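Local coordinates for protein copper-containing nitrite reductase (PDB 6TFO) that probably reduces nitrite to nitric oxide at copper centres, drawing its electrons from a cytochrome c, and carries an extra tethered copper domain, at residues D225-T230 and I258-C263; F199-V204 and L279-P284. All blocks are in the same frame, centred on the assembly; numbering follows the deposited sequence.

Contact 1: D225-T230 and I258-C263. With CU (copper (II) ion), chain K; CU (copper (II) ion), chain J.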
loop_
_atom_site.group_PDB
_atom_site.type_symbol
_atom_site.label_atom_id
_atom_site.label_comp_id
_atom_site.label_asym_id
_atom_site.label_seq_id
_atom_site.Cartn_x
_atom_site.Cartn_y
_atom_site.Cartn_z
ATOM N N ASP C 225 36.901 20.800 -18.090
ATOM C CA ASP C 225 36.542 22.225 -18.256
ATOM C C ASP C 225 37.258 22.930 -17.108
ATOM O O ASP C 225 37.029 22.519 -15.953
ATOM C CB ASP C 225 35.016 22.378 -18.240
ATOM C CG ASP C 225 34.458 23.775 -18.023
ATOM O OD1 ASP C 225 35.257 24.715 -17.986
ATOM O OD2 ASP C 225 33.207 23.902 -17.884
ATOM N N PHE C 226 38.171 23.856 -17.429
ATOM C CA PHE C 226 38.803 24.799 -16.466
ATOM C C PHE C 226 38.074 26.146 -16.526
ATOM O O PHE C 226 37.975 26.737 -17.632
ATOM C CB PHE C 226 40.267 25.061 -16.808
ATOM C CG PHE C 226 41.123 23.836 -16.930
ATOM C CD1 PHE C 226 41.728 23.291 -15.815
ATOM C CD2 PHE C 226 41.344 23.260 -18.166
ATOM C CE1 PHE C 226 42.557 22.195 -15.929
ATOM C CE2 PHE C 226 42.152 22.143 -18.276
ATOM C CZ PHE C 226 42.757 21.615 -17.159
ATOM N N HIS C 227 37.604 26.637 -15.378
ATOM C CA HIS C 227 36.892 27.936 -15.290
ATOM C C HIS C 227 37.866 29.072 -15.616
ATOM O O HIS C 227 37.369 30.185 -15.891
ATOM C CB HIS C 227 36.186 28.059 -13.936
ATOM C CG HIS C 227 34.968 27.206 -13.846
ATOM N ND1 HIS C 227 34.039 27.369 -12.845
ATOM C CD2 HIS C 227 34.512 26.210 -14.646
ATOM C CE1 HIS C 227 33.076 26.490 -13.012
ATOM N NE2 HIS C 227 33.340 25.767 -14.110
ATOM N N GLY C 228 39.178 28.786 -15.604
ATOM C CA GLY C 228 40.259 29.754 -15.902
ATOM C C GLY C 228 40.768 29.680 -17.336
ATOM O O GLY C 228 41.808 30.284 -17.601
ATOM N N ALA C 229 40.100 28.939 -18.228
ATOM C CA ALA C 229 40.446 28.836 -19.668
ATOM C C ALA C 229 39.353 29.503 -20.503
ATOM O O ALA C 229 38.157 29.424 -20.124
ATOM C CB ALA C 229 40.627 27.397 -20.081
ATOM N N THR C 230 39.757 30.130 -21.612
ATOM C CA THR C 230 38.865 30.907 -22.513
ATOM C C THR C 230 38.745 30.181 -23.855
ATOM O O THR C 230 39.772 30.027 -24.517
ATOM C CB THR C 230 39.376 32.346 -22.656
ATOM O OG1 THR C 230 39.589 32.834 -21.325
ATOM C CG2 THR C 230 38.427 33.236 -23.436
ATOM N N ILE C 258 41.129 32.037 -8.667
ATOM C CA ILE C 258 41.097 30.665 -8.088
ATOM C C ILE C 258 39.892 29.959 -8.735
ATOM O O ILE C 258 38.740 30.338 -8.492
ATOM C CB ILE C 258 41.114 30.714 -6.544
ATOM C CG1 ILE C 258 41.104 29.307 -5.945
ATOM C CG2 ILE C 258 40.007 31.598 -5.973
ATOM C CD1 ILE C 258 42.306 28.487 -6.317
ATOM N N PHE C 259 40.172 29.042 -9.651
ATOM C CA PHE C 259 39.174 28.487 -10.600
ATOM C C PHE C 259 38.892 27.024 -10.249
ATOM O O PHE C 259 39.857 26.259 -10.040
ATOM C CB PHE C 259 39.692 28.642 -12.031
ATOM C CG PHE C 259 39.851 30.078 -12.453
ATOM C CD1 PHE C 259 38.741 30.856 -12.744
ATOM C CD2 PHE C 259 41.107 30.657 -12.536
ATOM C CE1 PHE C 259 38.883 32.180 -13.128
ATOM C CE2 PHE C 259 41.250 31.982 -12.917
ATOM C CZ PHE C 259 40.138 32.744 -13.204
ATOM N N VAL C 260 37.622 26.625 -10.167
ATOM C CA VAL C 260 37.319 25.166 -10.111
ATOM C C VAL C 260 37.454 24.662 -11.549
ATOM O O VAL C 260 37.111 25.422 -12.482
ATOM C CB VAL C 260 35.992 24.773 -9.428
ATOM C CG1 VAL C 260 35.239 25.936 -8.799
ATOM C CG2 VAL C 260 35.097 23.926 -10.325
ATOM N N TYR C 261 38.102 23.512 -11.707
ATOM C CA TYR C 261 38.028 22.682 -12.934
ATOM C C TYR C 261 37.253 21.406 -12.567
ATOM O O TYR C 261 37.218 21.021 -11.353
ATOM C CB TYR C 261 39.419 22.415 -13.509
ATOM C CG TYR C 261 40.294 21.465 -12.727
ATOM C CD1 TYR C 261 41.116 21.918 -11.708
ATOM C CD2 TYR C 261 40.325 20.105 -13.026
ATOM C CE1 TYR C 261 41.930 21.050 -10.998
ATOM C CE2 TYR C 261 41.140 19.228 -12.324
ATOM C CZ TYR C 261 41.956 19.704 -11.311
ATOM O OH TYR C 261 42.773 18.864 -10.599
ATOM N N HIS C 262 36.590 20.813 -13.561
ATOM C CA HIS C 262 35.734 19.600 -13.408
ATOM C C HIS C 262 35.668 18.870 -14.747
ATOM O O HIS C 262 35.869 19.517 -15.795
ATOM C CB HIS C 262 34.337 19.946 -12.862
ATOM C CG HIS C 262 33.549 20.930 -13.666
ATOM N ND1 HIS C 262 32.928 20.594 -14.864
ATOM C CD2 HIS C 262 33.249 22.234 -13.437
ATOM C CE1 HIS C 262 32.304 21.649 -15.357
ATOM N NE2 HIS C 262 32.493 22.684 -14.492
ATOM N N CYS C 263 35.366 17.579 -14.707
ATOM C CA CYS C 263 34.976 16.799 -15.909
ATOM C C CYS C 263 33.734 17.447 -16.549
ATOM O O CYS C 263 32.907 18.011 -15.817
ATOM C CB CYS C 263 34.725 15.345 -15.538
ATOM S SG CYS C 263 34.396 14.294 -16.972
HETATM CU CU CU K . 31.885 24.534 -14.831
HETATM CU CU CU J . 34.448 12.302 -16.193
HETATM O O HOH W 1 30.826 24.634 -16.614
#

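Contact 2: F199-V204 and L279-P284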
loop_
_atom_site.group_PDB
_atom_site.type_symbol
_atom_site.label_atom_id
_atom_site.label_comp_id
_atom_site.label_asym_id
_atom_site.label_seq_id
_atom_site.Cartn_x
_atom_site.Cartn_y
_atom_site.Cartn_z
ATOM N N PHE C 199 45.852 20.122 -7.298
ATOM C CA PHE C 199 45.890 21.608 -7.255
ATOM C C PHE C 199 46.849 22.106 -8.353
ATOM O O PHE C 199 48.043 21.836 -8.286
ATOM C CB PHE C 199 46.304 22.110 -5.867
ATOM C CG PHE C 199 46.107 23.589 -5.650
ATOM C CD1 PHE C 199 47.012 24.511 -6.162
ATOM C CD2 PHE C 199 45.018 24.055 -4.927
ATOM C CE1 PHE C 199 46.824 25.870 -5.956
ATOM C CE2 PHE C 199 44.835 25.414 -4.722
ATOM C CZ PHE C 199 45.736 26.318 -5.236
ATOM N N LEU C 200 46.309 22.762 -9.370
ATOM C CA LEU C 200 47.092 23.314 -10.501
ATOM C C LEU C 200 47.390 24.789 -10.206
ATOM O O LEU C 200 46.461 25.545 -9.849
ATOM C CB LEU C 200 46.297 23.137 -11.793
ATOM C CG LEU C 200 45.806 21.717 -12.062
ATOM C CD1 LEU C 200 44.992 21.671 -13.352
ATOM C CD2 LEU C 200 46.980 20.744 -12.133
ATOM N N ARG C 201 48.665 25.158 -10.297
ATOM C CA ARG C 201 49.189 26.500 -9.919
ATOM C C ARG C 201 50.058 26.996 -11.075
ATOM O O ARG C 201 51.091 26.359 -11.377
ATOM C CB ARG C 201 49.977 26.414 -8.609
ATOM C CG ARG C 201 50.115 27.749 -7.895
ATOM C CD ARG C 201 50.529 27.561 -6.450
ATOM N NE ARG C 201 50.444 28.803 -5.680
ATOM C CZ ARG C 201 50.308 28.875 -4.355
ATOM N NH1 ARG C 201 50.203 27.782 -3.617
ATOM N NH2 ARG C 201 50.249 30.055 -3.775
ATOM N N VAL C 202 49.597 28.039 -11.745
ATOM C CA VAL C 202 50.336 28.721 -12.835
ATOM C C VAL C 202 50.333 30.234 -12.555
ATOM O O VAL C 202 49.722 30.691 -11.543
ATOM C CB VAL C 202 49.718 28.369 -14.200
ATOM C CG1 VAL C 202 49.794 26.869 -14.456
ATOM C CG2 VAL C 202 48.286 28.891 -14.346
ATOM N N ARG C 203 51.041 30.983 -13.400
ATOM C CA ARG C 203 51.136 32.458 -13.346
ATOM C C ARG C 203 50.295 32.983 -14.514
ATOM O O ARG C 203 50.315 32.331 -15.572
ATOM C CB ARG C 203 52.621 32.815 -13.418
ATOM C CG ARG C 203 52.906 34.303 -13.519
ATOM C CD ARG C 203 54.194 34.530 -14.297
ATOM N NE ARG C 203 54.705 35.878 -14.084
ATOM C CZ ARG C 203 54.261 36.969 -14.712
ATOM N NH1 ARG C 203 53.326 36.897 -15.646
ATOM N NH2 ARG C 203 54.784 38.144 -14.420
ATOM N N VAL C 204 49.556 34.083 -14.347
ATOM C CA VAL C 204 48.833 34.720 -15.488
ATOM C C VAL C 204 49.846 34.927 -16.619
ATOM O O VAL C 204 51.052 35.172 -16.317
ATOM C CB VAL C 204 48.105 36.023 -15.109
ATOM C CG1 VAL C 204 49.052 37.132 -14.639
ATOM C CG2 VAL C 204 47.207 36.498 -16.249
ATOM N N LEU C 279 40.953 22.517 -8.172
ATOM C CA LEU C 279 41.217 23.984 -8.234
ATOM C C LEU C 279 42.443 24.258 -9.113
ATOM O O LEU C 279 43.429 23.501 -9.021
ATOM C CB LEU C 279 41.426 24.518 -6.817
ATOM C CG LEU C 279 40.172 24.687 -5.962
ATOM C CD1 LEU C 279 40.531 25.273 -4.608
ATOM C CD2 LEU C 279 39.129 25.551 -6.648
ATOM N N LEU C 280 42.328 25.273 -9.972
ATOM C CA LEU C 280 43.411 25.939 -10.750
ATOM C C LEU C 280 43.585 27.356 -10.194
ATOM O O LEU C 280 42.629 28.158 -10.348
ATOM C CB LEU C 280 43.014 25.998 -12.236
ATOM C CG LEU C 280 43.935 26.804 -13.147
ATOM C CD1 LEU C 280 45.327 26.166 -13.186
ATOM C CD2 LEU C 280 43.338 26.938 -14.537
ATOM N N LEU C 281 44.725 27.628 -9.553
ATOM C CA LEU C 281 45.176 29.007 -9.186
ATOM C C LEU C 281 45.985 29.572 -10.349
ATOM O O LEU C 281 47.052 28.983 -10.672
ATOM C CB LEU C 281 46.029 28.978 -7.910
ATOM C CG LEU C 281 46.524 30.329 -7.401
ATOM C CD1 LEU C 281 45.375 31.258 -7.067
ATOM C CD2 LEU C 281 47.413 30.144 -6.180
ATOM N N VAL C 282 45.465 30.621 -10.986
ATOM C CA VAL C 282 46.243 31.489 -11.915
ATOM C C VAL C 282 46.726 32.686 -11.087
ATOM O O VAL C 282 45.921 33.583 -10.808
ATOM C CB VAL C 282 45.404 31.888 -13.139
ATOM C CG1 VAL C 282 46.207 32.701 -14.131
ATOM C CG2 VAL C 282 44.831 30.660 -13.819
ATOM N N GLU C 283 47.977 32.643 -10.623
ATOM C CA GLU C 283 48.567 33.704 -9.765
ATOM C C GLU C 283 48.625 35.024 -10.533
ATOM O O GLU C 283 48.975 35.066 -11.710
ATOM C CB GLU C 283 49.966 33.314 -9.304
ATOM C CG GLU C 283 49.983 32.350 -8.129
ATOM C CD GLU C 283 51.372 32.202 -7.536
ATOM O OE1 GLU C 283 52.166 33.132 -7.719
ATOM O OE2 GLU C 283 51.660 31.177 -6.892
ATOM N N PRO C 284 48.302 36.164 -9.894
ATOM C CA PRO C 284 48.526 37.469 -10.519
ATOM C C PRO C 284 50.044 37.712 -10.592
ATOM O O PRO C 284 50.771 36.984 -9.932
ATOM C CB PRO C 284 47.796 38.437 -9.569
ATOM C CG PRO C 284 47.847 37.755 -8.210
ATOM C CD PRO C 284 47.804 36.272 -8.512
#

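Contact 1: D225-T230 and I258-C263
Asp225 and Phe226 pair antiparallel with Tyr261 and His262 at the edge of a cupredoxin sheet, and the end of one strand and the turn after the other supply two ligands of the catalytic type 2 copper. The backbones of Asp225 and His262 form the hydrogen-bonded pair, with Asp225 N donating to His262 O at 2.8 Å and Asp225 O accepting from His262 N. Past Phe226 the chain leaves the strand in a type I turn to Ala229, yet His227 N still reaches Val260 O. The imidazoles of His227 and His262 cross at about a right angle, and each places NE2 2.0 Å from the copper; His419 of a second subunit and a water also bind this metal, as in trimeric nitrite reductases, whose type 2 sites lie between subunits. The CG of His262 sits between its backbone N and carbonyl carbon (chi1 57°), which swings the ring towards His227, and ND1 donates a nearly straight hydrogen bond (2.8 Å) to Cys263 O, which lies near the ring plane and fixes the ring's rotation. Cys263 SG binds the neighbouring type 1 copper, so adjacent residues bridge the two metals. Asp225 OD2 accepts a hydrogen bond from the copper-bound water at 2.8 Å. Phe226 CD1 packs on Tyr261 CB, and Gly228 CA lies 3.5 Å from the centroid of the Phe259 ring, over its face in a CH-pi contact.

Contact 2: F199-V204 and L279-P284
Leu279 opens the pairing with Phe199 and Leu200: its carbonyl accepts Leu200 N at 3.0 Å, while its CB packs obliquely on Phe199 CD2, 4.1 Å away. Leu280 turns to the face shared by Leu200 and Val202, and its CD1 presses against Leu200 CB at 3.5 Å, a tight carbon contact. Leu281 N then donates to Leu200 O and Leu281 O accepts from Val202 N; Leu200 thus bonds to Leu279 and Leu281, either side of Leu280, and Val202 to Leu281 and Glu283, either side of Val282. This is the parallel pairing of strands 200-203 and 279-283, 18° apart, in one sheet of the second cupredoxin domain, with 200-203 as the outermost strand there. On the other face Leu281 CB meets Phe199 CE1, and its CD2 lies over the guanidinium of Arg201, 3.4 Å from NE. Val282 returns to the first face, where CG2 meets Val202 CG2 and CG1 lies against Val204 CA. Glu283 N donates to Val202 O at 2.8 Å, and its carboxylate reaches back along the sheet to Arg201, whose extended chain (chi3 -170°) carries NE out to OE2. The salt bridge from NE to OE2, 2.9 Å long, uses the anti lone pair of that oxygen, with the two planes 77° apart; NH1 of the same arginine pairs with Glu294. A leucine in place of Arg201 would probably deprive Glu283 and Glu294 of the charge this arginine brings to both. Last, Glu283 O receives Val204 N at 2.9 Å, and Pro284 CA comes near Val204 CG1.

Overall arrangement
From the N terminus, the first of the four segments is 199-204, which waits as an edge strand until 279-284 returns to pair with it, closing the long loop of contact 2. Inside that loop the chain passes 225-230 and later 258-263, whose pairing closes the shorter loop of contact 1, so contact 1 is nested within contact 2. Both belong to one four-stranded sheet, ordered 200-203, 277-283, 257-262, 225-226, with the contacts at its two sides. The central strands join them through Phe259 O and Leu280 N (2.7 Å, a probable hydrogen bond), and the outer strands also meet directly, Phe226 CE1 against Leu200 CD1. The copper-bearing edge is thus tied to the opposite edge.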